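Local coordinates for protein histidine acid phosphatase (Hafnia alvei, PDB 4ARU) that belongs to branch 2 of the histidine phosphatase superfamily, whose members set a mixed alpha/beta core beside a largely helical portion, at residues S136-K139 / S140-H143; V171-F174 / P175-P178; K251-N254 / A255-L259; P264-A267 / K268-T272. One frame throughout, in Å; residues are numbered along the deposited sequence.

How the contacts relate
All four contacts are local, each within a helix or at its end, and three of them meet or lie close in space. Contact 1 touches contact 4, their centres about 11 Å apart: Asp-138 N probably bonds Tyr-265 OH at 3.0 Å, and Met-137 CG packs 3.5 Å from His-269 CG. Contacts 3 and 4 lie on successive helices, 243-262 and 264-282, and meet where Leu-259 O comes 4.0 Å from Ile-266 CD1. Contact 2 stands apart, its centre about 22 Å from that of contact 3. The Phe-257 side chain of contact 3 is about 6 Å from a bound tartaric acid, probably from the crystallisation liquor.

Contact 1: residues S136-K139 / S140-H143; sequences SMDK and SQVH
OD1 of Asp-138 is gripped by two donors at the start of helix 139-150. Ser-140 OG gives it a short bond of 2.6 Å on the syn lone pair, the side of the other carboxylate oxygen. The backbone N of Gln-141 reaches the same OD1 at 2.9 Å on the anti lone pair, with an N-H...O angle of 154°. This second bond makes Asp-138 the N-cap of the helix. The aspartate takes its CG anti to the backbone N (chi1 173°), which swings the carboxylate over the first turn. Asp-138 and Lys-139 each have a second conformer, and the contacts here are those of one of them.

Gln-141 crosses the aspartate at about a right angle, its CG lying 3.4 Å from OD1 of Asp-138, so its methylene carbon borders the carboxylate beside its backbone N-H, while the plane of its side-chain amide is turned 40° from that of the carboxylate. The main chain winds on through Val-142 N to Asp-138 O at 3.0 Å and His-143 N to Lys-139 O at 3.1 Å. On another side of the turn Val-142 CG2 meets Met-137 CB at 3.8 Å, an apolar contact continued by Tyr-265 of helix 264-282, which both side chains touch. Lys-139 turns its ammonium to the carbonyls of Asn-202 and Ile-201, while the His-143 ring packs on Leu-199 and Ile-201.

A carboxylate set against the N-H groups of a first turn would be stabilised by the helix dipole and by both donors, so Asp-138 is probably ionised, and the two bonds probably restrict rotation of its carboxylate.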
loop_
_atom_site.group_PDB
_atom_site.type_symbol
_atom_site.label_atom_id
_atom_site.label_comp_id
_atom_site.label_asym_id
_atom_site.label_seq_id
_atom_site.Cartn_x
_atom_site.Cartn_y
_atom_site.Cartn_z
ATOM N N SER A 136 12.557 4.374 -17.697
ATOM C CA SER A 136 13.620 3.661 -17.009
ATOM C C SER A 136 14.318 4.597 -16.039
ATOM O O SER A 136 14.296 5.802 -16.241
ATOM C CB SER A 136 14.641 3.137 -17.994
ATOM O OG SER A 136 15.499 2.250 -17.289
ATOM N N MET A 137 14.945 4.031 -15.027
ATOM C CA MET A 137 15.710 4.815 -14.061
ATOM C C MET A 137 17.187 4.696 -14.391
ATOM O O MET A 137 17.618 3.759 -15.074
ATOM C CB MET A 137 15.457 4.281 -12.678
ATOM C CG MET A 137 14.006 4.521 -12.223
ATOM S SD MET A 137 13.762 4.119 -10.507
ATOM C CE MET A 137 13.864 2.353 -10.512
ATOM N N ASP A 138 17.928 5.715 -13.979
ATOM C CA ASP A 138 19.383 5.744 -14.153
ATOM C C ASP A 138 19.988 5.167 -12.874
ATOM O O ASP A 138 19.708 5.639 -11.783
ATOM C CB ASP A 138 19.853 7.173 -14.415
ATOM C CG ASP A 138 21.357 7.294 -14.435
ATOM O OD1 ASP A 138 21.955 7.328 -13.345
ATOM O OD2 ASP A 138 21.935 7.350 -15.548
ATOM N N LYS A 139 20.803 4.120 -13.030
ATOM C CA LYS A 139 21.340 3.352 -11.909
ATOM C C LYS A 139 22.121 4.240 -10.936
ATOM O O LYS A 139 21.963 4.132 -9.726
ATOM C CB LYS A 139 22.257 2.231 -12.411
ATOM C CG LYS A 139 21.598 1.165 -13.279
ATOM C CD LYS A 139 22.594 0.036 -13.558
ATOM C CE LYS A 139 23.056 -0.584 -12.225
ATOM N NZ LYS A 139 23.448 -2.038 -12.236
ATOM N N SER A 140 22.977 5.125 -11.470
ATOM C CA SER A 140 23.733 5.987 -10.558
ATOM C C SER A 140 22.789 6.910 -9.755
ATOM O O SER A 140 23.002 7.170 -8.543
ATOM C CB SER A 140 24.789 6.798 -11.298
ATOM O OG SER A 140 24.187 7.788 -12.107
ATOM N N GLN A 141 21.733 7.391 -10.408
ATOM C CA GLN A 141 20.784 8.239 -9.730
ATOM C C GLN A 141 19.989 7.495 -8.647
ATOM O O GLN A 141 19.682 8.047 -7.614
ATOM C CB GLN A 141 19.892 8.972 -10.738
ATOM C CG GLN A 141 20.664 9.933 -11.605
ATOM C CD GLN A 141 19.753 10.754 -12.503
ATOM O OE1 GLN A 141 18.757 11.339 -12.058
ATOM N NE2 GLN A 141 20.105 10.829 -13.757
ATOM N N VAL A 142 19.640 6.235 -8.894
ATOM C CA VAL A 142 19.007 5.429 -7.881
ATOM C C VAL A 142 19.881 5.320 -6.640
ATOM O O VAL A 142 19.427 5.510 -5.524
ATOM C CB VAL A 142 18.639 4.002 -8.400
ATOM C CG1 VAL A 142 18.063 3.176 -7.282
ATOM C CG2 VAL A 142 17.685 4.144 -9.608
ATOM N N HIS A 143 21.131 4.940 -6.849
ATOM C CA HIS A 143 22.038 4.762 -5.697
ATOM C C HIS A 143 22.120 6.093 -4.882
ATOM O O HIS A 143 21.993 6.087 -3.657
ATOM C CB HIS A 143 23.437 4.402 -6.210
ATOM C CG HIS A 143 23.599 2.974 -6.646
ATOM N ND1 HIS A 143 23.584 1.926 -5.748
ATOM C CD2 HIS A 143 23.753 2.414 -7.871
ATOM C CE1 HIS A 143 23.790 0.789 -6.398
ATOM N NE2 HIS A 143 23.866 1.051 -7.688
#

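Contact 2: residues V171-F174 / P175-P178; sequences VLDF and PKSP
Helix 162-172 ends in a Schellman motif, and the turn after it ties Asp-173 and Phe-174 to Lys-176 and Ser-177. Asp-173 is its C-prime residue, with phi at 54°; Phe-174 N reaches back to Ser-169 O, and Asp-173 N to Ser-170 O. Across the following turn, Lys-176 N donates to Asp-173 O at 3.0 Å, from well above the carbonyl plane.

Phe-174 O accepts twice from one residue. Ser-177 OG comes to it at 2.7 Å, in the carbonyl plane and on a lone pair, whereas Ser-177 N approaches at 2.9 Å from 60° out of that plane. The hydroxyl can do this because it sits between the backbone N and the carbonyl carbon of its own residue (chi1 73°). The same OG lies 3.7 Å from Phe-174 CD1 and makes a weak bond to Cys-180 N, capping helix 178-182.

Lys-176 and Asp-173 run alongside each other, pointing the same way, but their salt bridge is long, with NZ 3.9 Å from OD1; OD2 of the aspartate has a firmer partner in His-37. The Phe-174 ring meets Phe-191 edge-to-face and Tyr-179 at an intermediate tilt.

A Schellman ending, a short turn and a serine N-cap are typical of a tight link between consecutive helices, here 162-172 and 178-182.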
loop_
_atom_site.group_PDB
_atom_site.type_symbol
_atom_site.label_atom_id
_atom_site.label_comp_id
_atom_site.label_asym_id
_atom_site.label_seq_id
_atom_site.Cartn_x
_atom_site.Cartn_y
_atom_site.Cartn_z
ATOM N N VAL A 171 13.575 -13.877 17.435
ATOM C CA VAL A 171 12.302 -14.450 16.972
ATOM C C VAL A 171 12.548 -15.642 16.033
ATOM O O VAL A 171 11.857 -16.660 16.125
ATOM C CB VAL A 171 11.467 -13.364 16.260
ATOM C CG1 VAL A 171 10.317 -13.965 15.453
ATOM C CG2 VAL A 171 10.987 -12.327 17.267
ATOM N N LEU A 172 13.542 -15.513 15.163
ATOM C CA LEU A 172 13.944 -16.591 14.278
ATOM C C LEU A 172 14.704 -17.698 14.967
ATOM O O LEU A 172 14.785 -18.800 14.426
ATOM C CB LEU A 172 14.874 -16.029 13.163
ATOM C CG LEU A 172 14.202 -15.045 12.227
ATOM C CD1 LEU A 172 15.296 -14.445 11.388
ATOM C CD2 LEU A 172 13.140 -15.713 11.358
ATOM N N ASP A 173 15.300 -17.457 16.146
ATOM C CA ASP A 173 16.372 -18.346 16.644
ATOM C C ASP A 173 17.475 -18.512 15.625
ATOM O O ASP A 173 18.034 -19.591 15.415
ATOM C CB ASP A 173 15.805 -19.690 17.118
ATOM C CG ASP A 173 14.970 -19.535 18.382
ATOM O OD1 ASP A 173 15.599 -19.244 19.412
ATOM O OD2 ASP A 173 13.712 -19.682 18.389
ATOM N N PHE A 174 17.824 -17.372 15.007
ATOM C CA PHE A 174 18.843 -17.327 13.963
ATOM C C PHE A 174 20.153 -18.035 14.333
ATOM O O PHE A 174 20.736 -18.738 13.510
ATOM C CB PHE A 174 19.070 -15.870 13.497
ATOM C CG PHE A 174 20.217 -15.706 12.504
ATOM C CD1 PHE A 174 20.071 -16.075 11.164
ATOM C CD2 PHE A 174 21.409 -15.146 12.897
ATOM C CE1 PHE A 174 21.119 -15.905 10.279
ATOM C CE2 PHE A 174 22.453 -14.978 12.004
ATOM C CZ PHE A 174 22.297 -15.348 10.697
ATOM N N PRO A 175 20.658 -17.829 15.553
ATOM C CA PRO A 175 21.959 -18.428 15.859
ATOM C C PRO A 175 21.965 -19.970 15.780
ATOM O O PRO A 175 23.040 -20.574 15.599
ATOM C CB PRO A 175 22.233 -17.945 17.293
ATOM C CG PRO A 175 21.464 -16.673 17.420
ATOM C CD PRO A 175 20.225 -16.887 16.620
ATOM N N LYS A 176 20.782 -20.568 15.919
ATOM C CA LYS A 176 20.641 -22.020 15.816
ATOM C C LYS A 176 20.217 -22.492 14.432
ATOM O O LYS A 176 19.919 -23.682 14.271
ATOM C CB LYS A 176 19.613 -22.521 16.821
ATOM C CG LYS A 176 19.987 -22.265 18.273
ATOM C CD LYS A 176 18.705 -22.320 19.081
ATOM C CE LYS A 176 18.900 -22.334 20.589
ATOM N NZ LYS A 176 17.550 -22.102 21.199
ATOM N N SER A 177 20.261 -21.600 13.454
ATOM C CA SER A 177 19.691 -21.857 12.136
ATOM C C SER A 177 20.717 -22.550 11.237
ATOM O O SER A 177 21.929 -22.473 11.474
ATOM C CB SER A 177 19.250 -20.565 11.501
ATOM O OG SER A 177 20.378 -19.804 11.088
ATOM N N PRO A 178 20.226 -23.222 10.182
ATOM C CA PRO A 178 21.171 -23.796 9.222
ATOM C C PRO A 178 22.083 -22.756 8.600
ATOM O O PRO A 178 23.253 -23.026 8.318
ATOM C CB PRO A 178 20.246 -24.407 8.154
ATOM C CG PRO A 178 19.016 -24.748 8.907
ATOM C CD PRO A 178 18.839 -23.597 9.884
#

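Contact 3: residues K251-N254 / A255-L259; sequences KLHN and AQFDL
The aromatic contact pairs His-253 with Phe-257 one helical turn on. Their rings are neither stacked nor perpendicular: the centroids stand 4.6 Å apart and the planes are tilted by 41°. Phe-257 CD1 lies over one face of the imidazole, toward its rim, and the closest carbons, CE1 of His-253 and CE1 of Phe-257, come to 3.2 Å, which is tight. With its CG anti to the backbone N (chi1 174°), the histidine extends to meet the phenyl ring.

Backbone bonds form the regular ladder of an alpha helix: Gln-256 N to Leu-252 O at 3.0 Å and Asp-258 N to Asn-254 O at 2.9 Å, with Ala-255 N to Lys-251 O and Phe-257 N to His-253 O alongside.

The polar ends of the side chains bond to neighbouring parts of the chain. Ser-218 OG bonds both His-253 ND1 and Gln-256 OE1, Asn-254 holds the main chain of Pro-327 and Asn-329 through its amide, and Asp-258 forms a salt bridge with Arg-262.

Helix 243-262 thus lies among several neighbours: Leu-252 packs on helices 162-172 and 213-229, while Phe-257 rests against Asp-307, Thr-308 and Ala-311 of helix 307-317.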
loop_
_atom_site.group_PDB
_atom_site.type_symbol
_atom_site.label_atom_id
_atom_site.label_comp_id
_atom_site.label_asym_id
_atom_site.label_seq_id
_atom_site.Cartn_x
_atom_site.Cartn_y
_atom_site.Cartn_z
ATOM N N LYS A 251 9.192 -1.810 12.177
ATOM C CA LYS A 251 10.063 -0.656 11.930
ATOM C C LYS A 251 11.007 -0.955 10.770
ATOM O O LYS A 251 11.255 -0.121 9.889
ATOM C CB LYS A 251 10.858 -0.334 13.192
ATOM C CG LYS A 251 11.777 0.853 13.010
ATOM C CD LYS A 251 12.309 1.429 14.315
ATOM C CE LYS A 251 12.902 0.387 15.191
ATOM N NZ LYS A 251 13.579 1.068 16.332
ATOM N N LEU A 252 11.482 -2.180 10.690
ATOM C CA LEU A 252 12.389 -2.577 9.618
ATOM C C LEU A 252 11.679 -2.588 8.281
ATOM O O LEU A 252 12.225 -2.182 7.264
ATOM C CB LEU A 252 12.969 -3.969 9.899
ATOM C CG LEU A 252 13.851 -4.044 11.154
ATOM C CD1 LEU A 252 13.961 -5.475 11.690
ATOM C CD2 LEU A 252 15.233 -3.507 10.858
ATOM N N HIS A 253 10.439 -3.072 8.271
ATOM C CA HIS A 253 9.671 -3.100 7.052
ATOM C C HIS A 253 9.357 -1.684 6.597
ATOM O O HIS A 253 9.500 -1.379 5.420
ATOM C CB HIS A 253 8.399 -3.894 7.348
ATOM C CG HIS A 253 7.418 -3.903 6.221
ATOM N ND1 HIS A 253 7.545 -4.732 5.128
ATOM C CD2 HIS A 253 6.267 -3.219 6.042
ATOM C CE1 HIS A 253 6.535 -4.533 4.302
ATOM N NE2 HIS A 253 5.739 -3.632 4.840
ATOM N N ASN A 254 8.925 -0.813 7.515
ATOM C CA ASN A 254 8.584 0.543 7.113
ATOM C C ASN A 254 9.809 1.304 6.631
ATOM O O ASN A 254 9.722 2.120 5.714
ATOM C CB ASN A 254 7.890 1.269 8.235
ATOM C CG ASN A 254 6.538 0.666 8.553
ATOM O OD1 ASN A 254 5.810 0.199 7.650
ATOM N ND2 ASN A 254 6.171 0.683 9.822
ATOM N N ALA A 255 10.975 0.971 7.166
ATOM C CA ALA A 255 12.206 1.617 6.727
ATOM C C ALA A 255 12.568 1.173 5.317
ATOM O O ALA A 255 12.958 1.979 4.475
ATOM C CB ALA A 255 13.319 1.332 7.699
ATOM N N GLN A 256 12.463 -0.117 5.042
ATOM C CA GLN A 256 12.718 -0.628 3.702
ATOM C C GLN A 256 11.816 0.059 2.694
ATOM O O GLN A 256 12.244 0.464 1.628
ATOM C CB GLN A 256 12.576 -2.135 3.695
ATOM C CG GLN A 256 12.954 -2.779 2.391
ATOM C CD GLN A 256 11.779 -3.199 1.651
ATOM O OE1 GLN A 256 10.814 -3.750 2.223
ATOM N NE2 GLN A 256 11.800 -2.954 0.356
ATOM N N PHE A 257 10.547 0.244 3.052
ATOM C CA PHE A 257 9.602 0.914 2.173
ATOM C C PHE A 257 9.908 2.371 1.995
ATOM O O PHE A 257 9.760 2.883 0.884
ATOM C CB PHE A 257 8.146 0.649 2.641
ATOM C CG PHE A 257 7.567 -0.574 2.002
ATOM C CD1 PHE A 257 8.050 -1.861 2.350
ATOM C CD2 PHE A 257 6.622 -0.471 1.025
ATOM C CE1 PHE A 257 7.594 -2.971 1.719
ATOM C CE2 PHE A 257 6.170 -1.593 0.388
ATOM C CZ PHE A 257 6.654 -2.843 0.735
ATOM N N ASP A 258 10.349 3.052 3.031
ATOM C CA ASP A 258 10.736 4.451 2.897
ATOM C C ASP A 258 11.855 4.578 1.866
ATOM O O ASP A 258 11.832 5.442 0.976
ATOM C CB ASP A 258 11.211 4.993 4.239
ATOM C CG ASP A 258 11.513 6.477 4.179
ATOM O OD1 ASP A 258 10.636 7.280 3.756
ATOM O OD2 ASP A 258 12.644 6.879 4.483
ATOM N N LEU A 259 12.830 3.678 1.940
ATOM C CA LEU A 259 13.975 3.756 1.090
ATOM C C LEU A 259 13.729 3.308 -0.344
ATOM O O LEU A 259 14.205 3.930 -1.307
ATOM C CB LEU A 259 15.133 2.919 1.690
ATOM C CG LEU A 259 15.647 3.418 3.039
ATOM C CD1 LEU A 259 16.805 2.515 3.497
ATOM C CD2 LEU A 259 16.022 4.889 3.086
#

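Contact 4: residues P264-A267 / K268-T272; sequences PYIA and KHNGT
ND1 of His-269 donates to Tyr-265 O at 2.8 Å, and the bond is nearly straight, 168° at the hydrogen. The carbonyl oxygen lies close to the imidazole plane, at the ring edge, so the bond fixes the rotation of the ring and places a hydrogen on ND1. Held this way, the histidine turns its CE1 over one face of the Tyr-265 ring, toward the rim, 3.5 Å from tyrosine CE1. The pair is edge-to-face, with planes 53° apart and centroids 4.6 Å apart.

A second gripped carbonyl follows. Ile-266 O takes Asn-270 N at 3.1 Å and also Asn-270 ND2 at 3.0 Å, the amide coming from 45° above the carbonyl plane; His-269 N adds a weak bond. Asn-270 and Ile-266 run side by side, and ND2 lies 3.3 Å from Ile-266 CG2. Lys-268 N closes the first turn on Pro-264 O, while its CE brushes Tyr-265 CD1 at 4.2 Å.

Farther out, Thr-272 OG1 bonds Lys-268 O at 2.6 Å, on a lone pair in the carbonyl plane, and also meets Glu-407 N. The hydroxyl of Tyr-265 reaches Asp-138 N, at the start of helix 139-150.

Helix 264-282 packs on two others: Tyr-265 and Ile-266 touch Ala-145 and Val-146 of helix 139-150, and Ala-267 and Thr-272 touch Met-316 of helix 307-317.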
loop_
_atom_site.group_PDB
_atom_site.type_symbol
_atom_site.label_atom_id
_atom_site.label_comp_id
_atom_site.label_asym_id
_atom_site.label_seq_id
_atom_site.Cartn_x
_atom_site.Cartn_y
_atom_site.Cartn_z
ATOM N N PRO A 264 11.888 9.961 -3.477
ATOM C CA PRO A 264 11.162 10.617 -4.577
ATOM C C PRO A 264 11.586 10.174 -5.999
ATOM O O PRO A 264 10.734 9.953 -6.837
ATOM C CB PRO A 264 11.380 12.096 -4.322
ATOM C CG PRO A 264 11.372 12.140 -2.815
ATOM C CD PRO A 264 12.184 10.938 -2.391
ATOM N N TYR A 265 12.871 10.015 -6.241
ATOM C CA TYR A 265 13.313 9.603 -7.589
ATOM C C TYR A 265 12.679 8.292 -7.999
ATOM O O TYR A 265 12.225 8.101 -9.132
ATOM C CB TYR A 265 14.837 9.519 -7.630
ATOM C CG TYR A 265 15.396 9.184 -8.990
ATOM C CD1 TYR A 265 15.469 10.134 -9.988
ATOM C CD2 TYR A 265 15.809 7.912 -9.287
ATOM C CE1 TYR A 265 15.979 9.814 -11.229
ATOM C CE2 TYR A 265 16.312 7.587 -10.518
ATOM C CZ TYR A 265 16.377 8.546 -11.486
ATOM O OH TYR A 265 16.863 8.200 -12.727
ATOM N N ILE A 266 12.650 7.345 -7.094
ATOM C CA ILE A 266 12.070 6.048 -7.392
ATOM C C ILE A 266 10.545 6.203 -7.464
ATOM O O ILE A 266 9.888 5.665 -8.385
ATOM C CB ILE A 266 12.436 5.014 -6.295
ATOM C CG1 ILE A 266 13.936 4.765 -6.311
ATOM C CG2 ILE A 266 11.659 3.733 -6.496
ATOM C CD1 ILE A 266 14.425 3.803 -5.253
ATOM N N ALA A 267 9.967 6.868 -6.468
ATOM C CA ALA A 267 8.529 6.985 -6.345
ATOM C C ALA A 267 7.930 7.640 -7.628
ATOM O O ALA A 267 6.909 7.167 -8.092
ATOM C CB ALA A 267 8.204 7.854 -5.163
ATOM N N LYS A 268 8.577 8.636 -8.200
ATOM C CA LYS A 268 7.973 9.284 -9.368
ATOM C C LYS A 268 8.080 8.421 -10.606
ATOM O O LYS A 268 7.231 8.547 -11.496
ATOM C CB LYS A 268 8.543 10.672 -9.621
ATOM C CG LYS A 268 9.944 10.652 -10.162
ATOM C CD LYS A 268 10.567 12.021 -10.118
ATOM C CE LYS A 268 11.850 12.053 -10.890
ATOM N NZ LYS A 268 12.425 13.428 -11.043
ATOM N N HIS A 269 9.089 7.548 -10.694
ATOM C CA HIS A 269 9.208 6.675 -11.863
ATOM C C HIS A 269 8.170 5.573 -11.783
ATOM O O HIS A 269 7.708 5.114 -12.831
ATOM C CB HIS A 269 10.621 6.105 -12.019
ATOM C CG HIS A 269 11.581 7.057 -12.631
ATOM N ND1 HIS A 269 12.243 8.038 -11.909
ATOM C CD2 HIS A 269 11.994 7.200 -13.912
ATOM C CE1 HIS A 269 12.985 8.756 -12.726
ATOM N NE2 HIS A 269 12.893 8.242 -13.937
ATOM N N ASN A 270 7.838 5.099 -10.588
ATOM C CA ASN A 270 6.895 3.992 -10.433
ATOM C C ASN A 270 5.470 4.468 -10.239
ATOM O O ASN A 270 4.533 3.699 -10.492
ATOM C CB ASN A 270 7.330 3.092 -9.292
ATOM C CG ASN A 270 8.605 2.319 -9.598
ATOM O OD1 ASN A 270 8.592 1.399 -10.386
ATOM N ND2 ASN A 270 9.720 2.706 -8.976
ATOM N N GLY A 271 5.313 5.730 -9.813
ATOM C CA GLY A 271 4.044 6.266 -9.383
ATOM C C GLY A 271 3.362 7.276 -10.270
ATOM O O GLY A 271 2.235 7.673 -9.979
ATOM N N THR A 272 4.035 7.732 -11.300
ATOM C CA THR A 272 3.489 8.793 -12.162
ATOM C C THR A 272 2.127 8.394 -12.757
ATOM O O THR A 272 1.172 9.166 -12.651
ATOM C CB THR A 272 4.518 9.320 -13.174
ATOM O OG1 THR A 272 5.419 10.179 -12.454
ATOM C CG2 THR A 272 3.893 10.114 -14.212
#